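Local atomic coordinates of 3-oxoacyl-(acyl-carrier protein) synthase II (Thermus thermophilus, PDB entry 1J3N), a protein that probably catalyses the condensation of an acyl chain with malonyl-acyl-carrier protein that elongates fatty acids, working as a homodimeric beta-ketoacyl synthase of the thiolase superfamily. Residues 10-15 with 52-57; 72-77 with 188-193; 217-222 with 361-366; 327-332 with 375-380. All coordinates share one frame; numbering follows the deposited sequence.

Contact 1 (10-15 with 52-57); sequences GALTPI and VDVDPG
Leu12 and Val52 meet where strand 4-13, the N-terminal strand of this thiolase-type beta-ketoacyl synthase fold, runs out towards a turn and the loop between strand 48-50 and helix 62-65 passes over it. Most of the contact is apolar. CD1 of Leu12 lies 4.1 Å from CG1 of Val52, the two side chains crossing at about a right angle, and it is equally near CG2 of Val54. Leucine suits the place because its fork serves two directions: with CG opposite the backbone N (chi1 -173°), CD1 goes to the valines while CD2 packs on Tyr74 and Ile77 of helix 70-86. Val52 is also split between two tasks, since its second methyl presses on backbone, CG2 of Val52 lying 3.6 Å from C of Thr13. The same methyl is 4.0 Å from CD of Pro14. An alanine at Val52 would lack both methyls and would probably leave a gap between Leu12 and the Thr13-Pro14 peptide bond.

The polar groups act around this core. Thr13 points away from the loop, and its OG1 accepts from N of Ile15 in an ST turn, while also bonding to O of Gly16. One water joins the two backbones, donating to O of Thr13 at 2.9 Å and accepting from N of Asp53 at 2.9 Å.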
loop_
_atom_site.group_PDB
_atom_site.type_symbol
_atom_site.label_atom_id
_atom_site.label_comp_id
_atom_site.label_asym_id
_atom_site.label_seq_id
_atom_site.Cartn_x
_atom_site.Cartn_y
_atom_site.Cartn_z
ATOM N N GLY A 10 13.756 5.442 14.617
ATOM C CA GLY A 10 12.804 5.035 15.635
ATOM C C GLY A 10 12.668 3.533 15.515
ATOM O O GLY A 10 12.022 3.035 14.597
ATOM N N ALA A 11 13.291 2.811 16.436
ATOM C CA ALA A 11 13.262 1.357 16.409
ATOM C C ALA A 11 12.527 0.731 17.588
ATOM O O ALA A 11 12.824 1.028 18.744
ATOM C CB ALA A 11 14.694 0.823 16.360
ATOM N N LEU A 12 11.559 -0.129 17.282
ATOM C CA LEU A 12 10.805 -0.843 18.311
ATOM C C LEU A 12 11.002 -2.308 17.935
ATOM O O LEU A 12 10.302 -2.831 17.070
ATOM C CB LEU A 12 9.321 -0.465 18.260
ATOM C CG LEU A 12 8.448 -1.016 19.390
ATOM C CD1 LEU A 12 8.994 -0.562 20.741
ATOM C CD2 LEU A 12 7.019 -0.539 19.210
ATOM N N THR A 13 11.957 -2.972 18.584
ATOM C CA THR A 13 12.266 -4.359 18.245
ATOM C C THR A 13 12.272 -5.372 19.377
ATOM O O THR A 13 12.247 -5.011 20.554
ATOM C CB THR A 13 13.652 -4.447 17.557
ATOM O OG1 THR A 13 14.684 -4.484 18.554
ATOM C CG2 THR A 13 13.873 -3.240 16.670
ATOM N N PRO A 14 12.305 -6.671 19.020
ATOM C CA PRO A 14 12.326 -7.798 19.958
ATOM C C PRO A 14 13.583 -7.868 20.833
ATOM O O PRO A 14 13.635 -8.648 21.779
ATOM C CB PRO A 14 12.206 -9.012 19.038
ATOM C CG PRO A 14 11.338 -8.505 17.947
ATOM C CD PRO A 14 11.967 -7.144 17.666
ATOM N N ILE A 15 14.596 -7.063 20.520
ATOM C CA ILE A 15 15.821 -7.073 21.323
ATOM C C ILE A 15 16.177 -5.691 21.842
ATOM O O ILE A 15 17.285 -5.470 22.321
ATOM C CB ILE A 15 17.027 -7.620 20.535
ATOM C CG1 ILE A 15 17.378 -6.681 19.379
ATOM C CG2 ILE A 15 16.712 -9.010 20.010
ATOM C CD1 ILE A 15 18.530 -7.211 18.509
ATOM N N VAL A 52 7.971 -8.204 21.410
ATOM C CA VAL A 52 8.425 -6.902 21.852
ATOM C C VAL A 52 7.863 -6.658 23.247
ATOM O O VAL A 52 6.740 -7.054 23.546
ATOM C CB VAL A 52 7.911 -5.776 20.915
ATOM C CG1 VAL A 52 8.023 -4.437 21.609
ATOM C CG2 VAL A 52 8.711 -5.764 19.608
ATOM N N ASP A 53 8.656 -6.012 24.092
ATOM C CA ASP A 53 8.235 -5.678 25.446
ATOM C C ASP A 53 8.257 -4.163 25.557
ATOM O O ASP A 53 9.323 -3.561 25.635
ATOM C CB ASP A 53 9.187 -6.281 26.486
ATOM C CG ASP A 53 9.050 -7.785 26.601
ATOM O OD1 ASP A 53 7.900 -8.273 26.625
ATOM O OD2 ASP A 53 10.089 -8.474 26.683
ATOM N N VAL A 54 7.083 -3.546 25.547
ATOM C CA VAL A 54 7.003 -2.099 25.641
ATOM C C VAL A 54 5.693 -1.683 26.295
ATOM O O VAL A 54 4.661 -2.342 26.124
ATOM C CB VAL A 54 7.099 -1.439 24.240
ATOM C CG1 VAL A 54 5.845 -1.727 23.435
ATOM C CG2 VAL A 54 7.310 0.059 24.379
ATOM N N ASP A 55 5.744 -0.590 27.049
ATOM C CA ASP A 55 4.563 -0.058 27.722
ATOM C C ASP A 55 3.990 1.071 26.871
ATOM O O ASP A 55 4.446 2.211 26.943
ATOM C CB ASP A 55 4.948 0.461 29.110
ATOM C CG ASP A 55 3.770 1.035 29.873
ATOM O OD1 ASP A 55 2.608 0.766 29.489
ATOM O OD2 ASP A 55 4.012 1.749 30.873
ATOM N N PRO A 56 2.981 0.763 26.042
ATOM C CA PRO A 56 2.363 1.776 25.181
ATOM C C PRO A 56 1.887 2.969 26.000
ATOM O O PRO A 56 2.000 4.114 25.569
ATOM C CB PRO A 56 1.204 1.018 24.537
ATOM C CG PRO A 56 1.693 -0.398 24.518
ATOM C CD PRO A 56 2.306 -0.534 25.883
ATOM N N GLY A 57 1.351 2.680 27.184
ATOM C CA GLY A 57 0.866 3.726 28.068
ATOM C C GLY A 57 1.963 4.714 28.418
ATOM O O GLY A 57 1.690 5.827 28.872
HETATM O O HOH W 1 11.438 -5.556 23.282
#

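Contact 2 (72-77 with 188-193); sequences VQYALI and TEAAIT
Tyr74 and Ala75, on the buried side of helix 70-86, rest against Thr188 to Ala190, on strand 182-189 of the central sheet and the residues that follow. In the first shell, OG1 of Thr188 lies 3.5 Å from CB of Tyr74. The threonine's other branch, CG2, packs 4.0 Å from CB of Ala75, a residue small enough to let the strand come close to the helix backbone. Farther along the chain, the carbonyl oxygen of Glu189 sits at the edge of the Tyr74 ring, near its plane, 3.6 Å from CD2. Next to it, CB of Ala190 approaches CE2 obliquely at 4.1 Å.

The second shell explains these positions. Thr188 holds OG1 opposite its backbone N (chi1 179°), which carries the hydroxyl to the helix surface, where it hydrogen-bonds to O of Phe71. Tyr74 is held at its far end by Arg70, which bonds its OH, with a weak bond from that OH to Glu231. Glu189 starts its side chain away from the helix, and its carboxylate is gripped by backbone N-H groups of Gly105, Ile106 and Gly341.

Chemically, the two segments meet through packing alone, carbon against carbon and oxygen against C-H. The ring edge, slightly positive, is a reasonable neighbour for the Glu189 carbonyl. Threonine and tyrosine fit a buried helix-sheet interface because each packs against its neighbour while its hydroxyl is satisfied by a polar partner outside the two segments.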
loop_
_atom_site.group_PDB
_atom_site.type_symbol
_atom_site.label_atom_id
_atom_site.label_comp_id
_atom_site.label_asym_id
_atom_site.label_seq_id
_atom_site.Cartn_x
_atom_site.Cartn_y
_atom_site.Cartn_z
ATOM N N VAL A 72 -0.850 -0.184 14.995
ATOM C CA VAL A 72 -0.854 1.270 14.966
ATOM C C VAL A 72 -0.129 1.752 16.230
ATOM O O VAL A 72 0.570 2.763 16.207
ATOM C CB VAL A 72 -2.300 1.828 14.912
ATOM C CG1 VAL A 72 -2.302 3.319 15.225
ATOM C CG2 VAL A 72 -2.895 1.596 13.507
ATOM N N GLN A 73 -0.278 1.013 17.330
ATOM C CA GLN A 73 0.400 1.383 18.564
ATOM C C GLN A 73 1.920 1.358 18.361
ATOM O O GLN A 73 2.632 2.243 18.816
ATOM C CB GLN A 73 -0.000 0.436 19.699
ATOM C CG GLN A 73 -1.357 0.758 20.307
ATOM C CD GLN A 73 -1.681 -0.124 21.493
ATOM O OE1 GLN A 73 -0.822 -0.387 22.337
ATOM N NE2 GLN A 73 -2.929 -0.578 21.572
ATOM N N TYR A 74 2.414 0.343 17.666
ATOM C CA TYR A 74 3.844 0.246 17.410
ATOM C C TYR A 74 4.315 1.366 16.490
ATOM O O TYR A 74 5.365 1.968 16.716
ATOM C CB TYR A 74 4.189 -1.106 16.784
ATOM C CG TYR A 74 4.014 -2.295 17.705
ATOM C CD1 TYR A 74 3.710 -2.125 19.058
ATOM C CD2 TYR A 74 4.173 -3.595 17.225
ATOM C CE1 TYR A 74 3.571 -3.217 19.909
ATOM C CE2 TYR A 74 4.038 -4.695 18.071
ATOM C CZ TYR A 74 3.739 -4.497 19.410
ATOM O OH TYR A 74 3.616 -5.582 20.257
ATOM N N ALA A 75 3.543 1.660 15.453
ATOM C CA ALA A 75 3.936 2.725 14.524
ATOM C C ALA A 75 4.040 4.092 15.206
ATOM O O ALA A 75 4.966 4.859 14.934
ATOM C CB ALA A 75 2.958 2.799 13.381
ATOM N N LEU A 76 3.084 4.405 16.079
ATOM C CA LEU A 76 3.091 5.687 16.783
ATOM C C LEU A 76 4.290 5.771 17.724
ATOM O O LEU A 76 4.928 6.819 17.846
ATOM C CB LEU A 76 1.776 5.875 17.557
ATOM C CG LEU A 76 0.555 6.156 16.671
ATOM C CD1 LEU A 76 -0.733 6.115 17.475
ATOM C CD2 LEU A 76 0.731 7.521 16.028
ATOM N N ILE A 77 4.610 4.657 18.374
ATOM C CA ILE A 77 5.740 4.611 19.289
ATOM C C ILE A 77 7.052 4.793 18.519
ATOM O O ILE A 77 7.921 5.564 18.935
ATOM C CB ILE A 77 5.773 3.271 20.062
ATOM C CG1 ILE A 77 4.576 3.197 21.014
ATOM C CG2 ILE A 77 7.097 3.134 20.823
ATOM C CD1 ILE A 77 4.400 1.827 21.672
ATOM N N THR A 188 5.324 -1.373 10.115
ATOM C CA THR A 188 4.894 -1.895 11.397
ATOM C C THR A 188 4.155 -3.206 11.184
ATOM O O THR A 188 3.506 -3.403 10.156
ATOM C CB THR A 188 3.957 -0.905 12.124
ATOM O OG1 THR A 188 3.542 -1.477 13.375
ATOM C CG2 THR A 188 2.729 -0.617 11.281
ATOM N N GLU A 189 4.275 -4.114 12.144
ATOM C CA GLU A 189 3.581 -5.392 12.070
ATOM C C GLU A 189 3.294 -5.883 13.474
ATOM O O GLU A 189 4.154 -5.799 14.344
ATOM C CB GLU A 189 4.424 -6.434 11.342
ATOM C CG GLU A 189 3.583 -7.530 10.733
ATOM C CD GLU A 189 2.824 -7.043 9.513
ATOM O OE1 GLU A 189 3.473 -6.866 8.459
ATOM O OE2 GLU A 189 1.593 -6.823 9.610
ATOM N N ALA A 190 2.079 -6.387 13.684
ATOM C CA ALA A 190 1.656 -6.913 14.981
ATOM C C ALA A 190 0.814 -8.159 14.713
ATOM O O ALA A 190 -0.385 -8.180 14.989
ATOM C CB ALA A 190 0.832 -5.868 15.726
ATOM N N ALA A 191 1.451 -9.192 14.170
ATOM C CA ALA A 191 0.748 -10.418 13.826
ATOM C C ALA A 191 1.050 -11.649 14.687
ATOM O O ALA A 191 0.839 -12.789 14.250
ATOM C CB ALA A 191 0.987 -10.740 12.359
ATOM N N ILE A 192 1.549 -11.438 15.897
ATOM C CA ILE A 192 1.806 -12.567 16.776
ATOM C C ILE A 192 0.456 -12.884 17.409
ATOM O O ILE A 192 0.143 -12.436 18.518
ATOM C CB ILE A 192 2.855 -12.227 17.860
ATOM C CG1 ILE A 192 4.208 -11.948 17.189
ATOM C CG2 ILE A 192 2.987 -13.388 18.849
ATOM C CD1 ILE A 192 5.373 -11.717 18.161
ATOM N N THR A 193 -0.357 -13.619 16.656
ATOM C CA THR A 193 -1.687 -14.011 17.096
ATOM C C THR A 193 -1.934 -15.475 16.730
ATOM O O THR A 193 -1.229 -16.054 15.893
ATOM C CB THR A 193 -2.783 -13.104 16.462
ATOM O OG1 THR A 193 -2.924 -13.403 15.067
ATOM C CG2 THR A 193 -2.415 -11.646 16.618
#

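Contact 3 (217-222 with 361-366); sequences SRPFTL and PPTINL
Asn365 keeps CG beside its backbone N and opposite its carbonyl carbon (chi1 -65°), which sends the amide across to O of Ser217, while Arg218 bends at chi3 (-42°) to bring its guanidinium over the backbone oxygen of Asn365. The contact joins two irregular loops from the N-terminal and C-terminal family regions of the synthase, and one of them makes a type II beta turn from Arg218 to Thr221. ND2 of Asn365 donates to O of Ser217 at 2.9 Å; the bond is fairly straight at hydrogen, but the donor stands above the carbonyl plane. ND2 also bonds to O of Glu214, an amide's two hydrogens being suited to two carbonyls.

The guanidinium lies with one face over O of Asn365, its plane turned 25° from that of the Asn365 amide. Lys215 O and a salt bridge to Asp368 fix its end. A methionine in place of Arg218 would probably leave Asp368 without its charge partner and the carbonyl of Asn365 without this polar cover. Elsewhere in the contact, CG2 of Thr363 meets CG of Pro219 at 3.8 Å, while its OG1 bonds to O of Phe377. CD1 of Leu366 reaches CB of Phe220 at 4.2 Å. Thr221 ties the turn together, OG1 donating to O of Arg218 at 2.6 Å, and turns its methyl CG2 to within 3.3 Å of O of Asn365.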
loop_
_atom_site.group_PDB
_atom_site.type_symbol
_atom_site.label_atom_id
_atom_site.label_comp_id
_atom_site.label_asym_id
_atom_site.label_seq_id
_atom_site.Cartn_x
_atom_site.Cartn_y
_atom_site.Cartn_z
ATOM N N SER A 217 15.931 -19.360 14.414
ATOM C CA SER A 217 16.258 -18.546 13.237
ATOM C C SER A 217 17.763 -18.625 12.995
ATOM O O SER A 217 18.548 -17.972 13.677
ATOM C CB SER A 217 15.853 -17.091 13.458
ATOM O OG SER A 217 16.202 -16.310 12.330
ATOM N N ARG A 218 18.158 -19.419 12.005
ATOM C CA ARG A 218 19.568 -19.634 11.695
ATOM C C ARG A 218 19.811 -19.601 10.181
ATOM O O ARG A 218 20.084 -20.631 9.561
ATOM C CB ARG A 218 19.989 -20.993 12.272
ATOM C CG ARG A 218 19.116 -22.156 11.783
ATOM C CD ARG A 218 19.397 -23.451 12.547
ATOM N NE ARG A 218 20.826 -23.669 12.760
ATOM C CZ ARG A 218 21.470 -23.334 13.872
ATOM N NH1 ARG A 218 20.813 -22.770 14.877
ATOM N NH2 ARG A 218 22.772 -23.551 13.976
ATOM N N PRO A 219 19.727 -18.408 9.572
ATOM C CA PRO A 219 19.931 -18.257 8.127
ATOM C C PRO A 219 21.303 -18.672 7.621
ATOM O O PRO A 219 22.324 -18.439 8.271
ATOM C CB PRO A 219 19.641 -16.777 7.889
ATOM C CG PRO A 219 20.075 -16.144 9.181
ATOM C CD PRO A 219 19.538 -17.098 10.221
ATOM N N PHE A 220 21.301 -19.295 6.447
ATOM C CA PHE A 220 22.507 -19.765 5.782
ATOM C C PHE A 220 23.121 -21.011 6.414
ATOM O O PHE A 220 24.158 -21.483 5.956
ATOM C CB PHE A 220 23.541 -18.636 5.709
ATOM C CG PHE A 220 22.982 -17.343 5.167
ATOM C CD1 PHE A 220 22.352 -17.307 3.923
ATOM C CD2 PHE A 220 23.035 -16.175 5.921
ATOM C CE1 PHE A 220 21.779 -16.128 3.441
ATOM C CE2 PHE A 220 22.464 -14.987 5.446
ATOM C CZ PHE A 220 21.836 -14.967 4.208
ATOM N N THR A 221 22.494 -21.552 7.458
ATOM C CA THR A 221 23.025 -22.760 8.077
ATOM C C THR A 221 22.407 -23.977 7.395
ATOM O O THR A 221 21.340 -23.889 6.784
ATOM C CB THR A 221 22.707 -22.854 9.578
ATOM O OG1 THR A 221 21.288 -22.917 9.759
ATOM C CG2 THR A 221 23.289 -21.665 10.329
ATOM N N LEU A 222 23.082 -25.114 7.506
ATOM C CA LEU A 222 22.611 -26.353 6.901
ATOM C C LEU A 222 21.319 -26.857 7.539
ATOM O O LEU A 222 20.550 -27.570 6.903
ATOM C CB LEU A 222 23.693 -27.424 7.026
ATOM C CG LEU A 222 24.947 -27.239 6.165
ATOM C CD1 LEU A 222 26.113 -28.025 6.758
ATOM C CD2 LEU A 222 24.649 -27.693 4.739
ATOM N N PRO A 361 26.906 -5.617 11.882
ATOM C CA PRO A 361 26.176 -6.529 12.768
ATOM C C PRO A 361 26.372 -7.969 12.307
ATOM O O PRO A 361 26.492 -8.228 11.112
ATOM C CB PRO A 361 24.734 -6.042 12.647
ATOM C CG PRO A 361 24.677 -5.515 11.254
ATOM C CD PRO A 361 25.975 -4.753 11.137
ATOM N N PRO A 362 26.398 -8.923 13.252
ATOM C CA PRO A 362 26.591 -10.349 12.957
ATOM C C PRO A 362 25.341 -11.143 12.600
ATOM O O PRO A 362 24.209 -10.698 12.805
ATOM C CB PRO A 362 27.185 -10.868 14.250
ATOM C CG PRO A 362 26.312 -10.151 15.254
ATOM C CD PRO A 362 26.294 -8.716 14.711
ATOM N N THR A 363 25.575 -12.337 12.072
ATOM C CA THR A 363 24.504 -13.258 11.745
ATOM C C THR A 363 24.748 -14.319 12.804
ATOM O O THR A 363 25.663 -15.136 12.661
ATOM C CB THR A 363 24.682 -13.907 10.353
ATOM O OG1 THR A 363 24.691 -12.896 9.340
ATOM C CG2 THR A 363 23.542 -14.870 10.069
ATOM N N ILE A 364 23.972 -14.296 13.883
ATOM C CA ILE A 364 24.169 -15.291 14.936
ATOM C C ILE A 364 23.650 -16.670 14.526
ATOM O O ILE A 364 23.020 -16.825 13.479
ATOM C CB ILE A 364 23.483 -14.868 16.269
ATOM C CG1 ILE A 364 21.961 -14.877 16.117
ATOM C CG2 ILE A 364 23.965 -13.473 16.685
ATOM C CD1 ILE A 364 21.226 -14.686 17.442
ATOM N N ASN A 365 23.937 -17.668 15.356
ATOM C CA ASN A 365 23.510 -19.044 15.129
ATOM C C ASN A 365 24.145 -19.700 13.908
ATOM O O ASN A 365 23.711 -20.770 13.476
ATOM C CB ASN A 365 21.983 -19.127 15.005
ATOM C CG ASN A 365 21.262 -18.757 16.296
ATOM O OD1 ASN A 365 21.775 -18.973 17.399
ATOM N ND2 ASN A 365 20.053 -18.218 16.162
ATOM N N LEU A 366 25.169 -19.061 13.354
ATOM C CA LEU A 366 25.868 -19.592 12.187
ATOM C C LEU A 366 26.824 -20.704 12.648
ATOM O O LEU A 366 28.024 -20.666 12.374
ATOM C CB LEU A 366 26.651 -18.465 11.514
ATOM C CG LEU A 366 27.087 -18.648 10.067
ATOM C CD1 LEU A 366 25.884 -18.534 9.145
ATOM C CD2 LEU A 366 28.110 -17.591 9.722
HETATM O O HOH W 2 22.907 -21.950 16.881
HETATM O O HOH W 3 22.523 -18.688 11.359
#

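Contact 4 (327-332 with 375-380); sequences LMVSST and LDFVPE
Strand 328-330, an edge of the large mixed sheet beside strand 297-299, is met by the irregular loop 375-380, where Val329 and Asp376 join the two backbones. The directions of the touching parts differ by 54°, and the direct link is one strong bond, N of Val329 to O of Asp376 at 2.7 Å, nearly in line with the C=O. Two waters extend the join. Both donate to O of Leu327; one accepts from N of Asp376 at 2.6 Å, and the other donates to OD2 of Asp376 at 2.8 Å.

Aspartate suits this corner because its carboxylate does several jobs. With CG opposite the backbone N (chi1 -175°), OD1 turns back to accept from N of Val378 at 3.1 Å, an Asx turn that shapes the loop, while OD2 forms a salt bridge with Arg382. Branched and aromatic carbons fill the rest. CG2 of Val378 lies 3.9 Å from CB of Met328. CB of Val329 meets CD1 of Phe377 at 4.0 Å, and the carbonyl oxygen of Val329 comes at that ring's edge, near its plane.

Around this join, Leu327 and Leu375 both pack on helix 306-324 through Ile316, and the Phe377 ring stacks with Phe220. Met328 and Ser330 make backbone bonds to strand 297-299 and the residues flanking it, so strand 328-330 has that strand as its partner in the sheet, while loop 375-380 meets it by the Val329-Asp376 bond.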
loop_
_atom_site.group_PDB
_atom_site.type_symbol
_atom_site.label_atom_id
_atom_site.label_comp_id
_atom_site.label_asym_id
_atom_site.label_seq_id
_atom_site.Cartn_x
_atom_site.Cartn_y
_atom_site.Cartn_z
ATOM N N LEU A 327 32.522 -9.250 -0.187
ATOM C CA LEU A 327 31.397 -8.635 0.507
ATOM C C LEU A 327 31.239 -9.183 1.911
ATOM O O LEU A 327 31.767 -10.239 2.240
ATOM C CB LEU A 327 30.088 -8.915 -0.237
ATOM C CG LEU A 327 29.731 -8.279 -1.575
ATOM C CD1 LEU A 327 28.543 -9.025 -2.163
ATOM C CD2 LEU A 327 29.410 -6.805 -1.387
ATOM N N MET A 328 30.506 -8.447 2.733
ATOM C CA MET A 328 30.194 -8.880 4.086
ATOM C C MET A 328 28.677 -8.901 4.075
ATOM O O MET A 328 28.047 -7.916 3.685
ATOM C CB MET A 328 30.692 -7.884 5.137
ATOM C CG MET A 328 32.185 -7.948 5.400
ATOM S SD MET A 328 32.668 -6.873 6.761
ATOM C CE MET A 328 32.630 -5.268 5.921
ATOM N N VAL A 329 28.093 -10.023 4.474
ATOM C CA VAL A 329 26.646 -10.149 4.478
ATOM C C VAL A 329 26.185 -10.648 5.839
ATOM O O VAL A 329 26.753 -11.596 6.382
ATOM C CB VAL A 329 26.176 -11.158 3.385
ATOM C CG1 VAL A 329 24.659 -11.114 3.240
ATOM C CG2 VAL A 329 26.846 -10.845 2.050
ATOM N N SER A 330 25.177 -10.000 6.410
ATOM C CA SER A 330 24.664 -10.462 7.697
ATOM C C SER A 330 23.148 -10.327 7.728
ATOM O O SER A 330 22.571 -9.451 7.077
ATOM C CB SER A 330 25.308 -9.695 8.866
ATOM O OG SER A 330 24.682 -8.451 9.114
ATOM N N SER A 331 22.503 -11.221 8.466
ATOM C CA SER A 331 21.057 -11.195 8.571
ATOM C C SER A 331 20.611 -10.798 9.962
ATOM O O SER A 331 20.892 -11.495 10.940
ATOM C CB SER A 331 20.466 -12.561 8.223
ATOM O OG SER A 331 19.063 -12.565 8.436
ATOM N N THR A 332 19.907 -9.673 10.034
ATOM C CA THR A 332 19.383 -9.166 11.292
ATOM C C THR A 332 18.378 -10.194 11.826
ATOM O O THR A 332 18.267 -10.411 13.037
ATOM C CB THR A 332 18.650 -7.820 11.072
ATOM O OG1 THR A 332 19.550 -6.879 10.473
ATOM C CG2 THR A 332 18.127 -7.258 12.399
ATOM N N LEU A 375 29.788 -17.180 1.146
ATOM C CA LEU A 375 29.872 -15.740 1.326
ATOM C C LEU A 375 30.238 -15.483 2.777
ATOM O O LEU A 375 30.022 -16.335 3.637
ATOM C CB LEU A 375 28.537 -15.067 0.999
ATOM C CG LEU A 375 28.087 -15.059 -0.465
ATOM C CD1 LEU A 375 26.759 -14.321 -0.585
ATOM C CD2 LEU A 375 29.146 -14.380 -1.324
ATOM N N ASP A 376 30.802 -14.312 3.044
ATOM C CA ASP A 376 31.184 -13.952 4.401
ATOM C C ASP A 376 29.926 -13.466 5.126
ATOM O O ASP A 376 29.487 -12.340 4.911
ATOM C CB ASP A 376 32.235 -12.837 4.370
ATOM C CG ASP A 376 32.771 -12.504 5.745
ATOM O OD1 ASP A 376 32.139 -12.896 6.747
ATOM O OD2 ASP A 376 33.821 -11.838 5.828
ATOM N N PHE A 377 29.366 -14.315 5.989
ATOM C CA PHE A 377 28.148 -13.974 6.721
ATOM C C PHE A 377 28.334 -13.322 8.095
ATOM O O PHE A 377 27.392 -13.250 8.889
ATOM C CB PHE A 377 27.261 -15.215 6.838
ATOM C CG PHE A 377 26.760 -15.716 5.513
ATOM C CD1 PHE A 377 25.968 -14.900 4.700
ATOM C CD2 PHE A 377 27.100 -16.988 5.059
ATOM C CE1 PHE A 377 25.526 -15.343 3.452
ATOM C CE2 PHE A 377 26.662 -17.443 3.810
ATOM C CZ PHE A 377 25.874 -16.618 3.004
ATOM N N VAL A 378 29.548 -12.849 8.368
ATOM C CA VAL A 378 29.862 -12.158 9.617
ATOM C C VAL A 378 29.327 -12.838 10.890
ATOM O O VAL A 378 28.379 -12.358 11.523
ATOM C CB VAL A 378 29.332 -10.698 9.544
ATOM C CG1 VAL A 378 29.885 -9.873 10.682
ATOM C CG2 VAL A 378 29.715 -10.079 8.198
ATOM N N PRO A 379 29.934 -13.967 11.287
ATOM C CA PRO A 379 29.483 -14.670 12.492
ATOM C C PRO A 379 29.656 -13.837 13.764
ATOM O O PRO A 379 29.004 -14.091 14.780
ATOM C CB PRO A 379 30.336 -15.938 12.491
ATOM C CG PRO A 379 31.576 -15.520 11.756
ATOM C CD PRO A 379 31.016 -14.709 10.620
ATOM N N GLU A 380 30.534 -12.839 13.691
ATOM C CA GLU A 380 30.813 -11.942 14.811
ATOM C C GLU A 380 30.899 -10.491 14.328
ATOM O O GLU A 380 31.342 -10.230 13.212
ATOM C CB GLU A 380 32.132 -12.332 15.486
ATOM C CG GLU A 380 32.001 -13.368 16.590
ATOM C CD GLU A 380 31.317 -12.814 17.834
ATOM O OE1 GLU A 380 30.125 -12.444 17.754
ATOM O OE2 GLU A 380 31.977 -12.745 18.895
HETATM O O HOH W 4 31.707 -12.721 1.163
HETATM O O HOH W 5 34.331 -10.097 3.662
#

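From the N terminus, contact 1 closes a short loop, bringing residues 52-57 back to the end of the first strand. Contact 2 then closes a longer one, from helix 70-86 to strand 182-189. These two follow in series yet touch, since helix 70-86 packs on Leu12 and Pro56, and together they tie one side of the central sheet to its helix. Contact 3 spans from 217-222 to 361-366, joining the two family regions. Contact 4 opens within that span and closes beyond it, so the two cross; their centres lie about 8 Å apart. The far pair, contacts 2 and 4, reach the same sheet from opposite sides of the chain's centre.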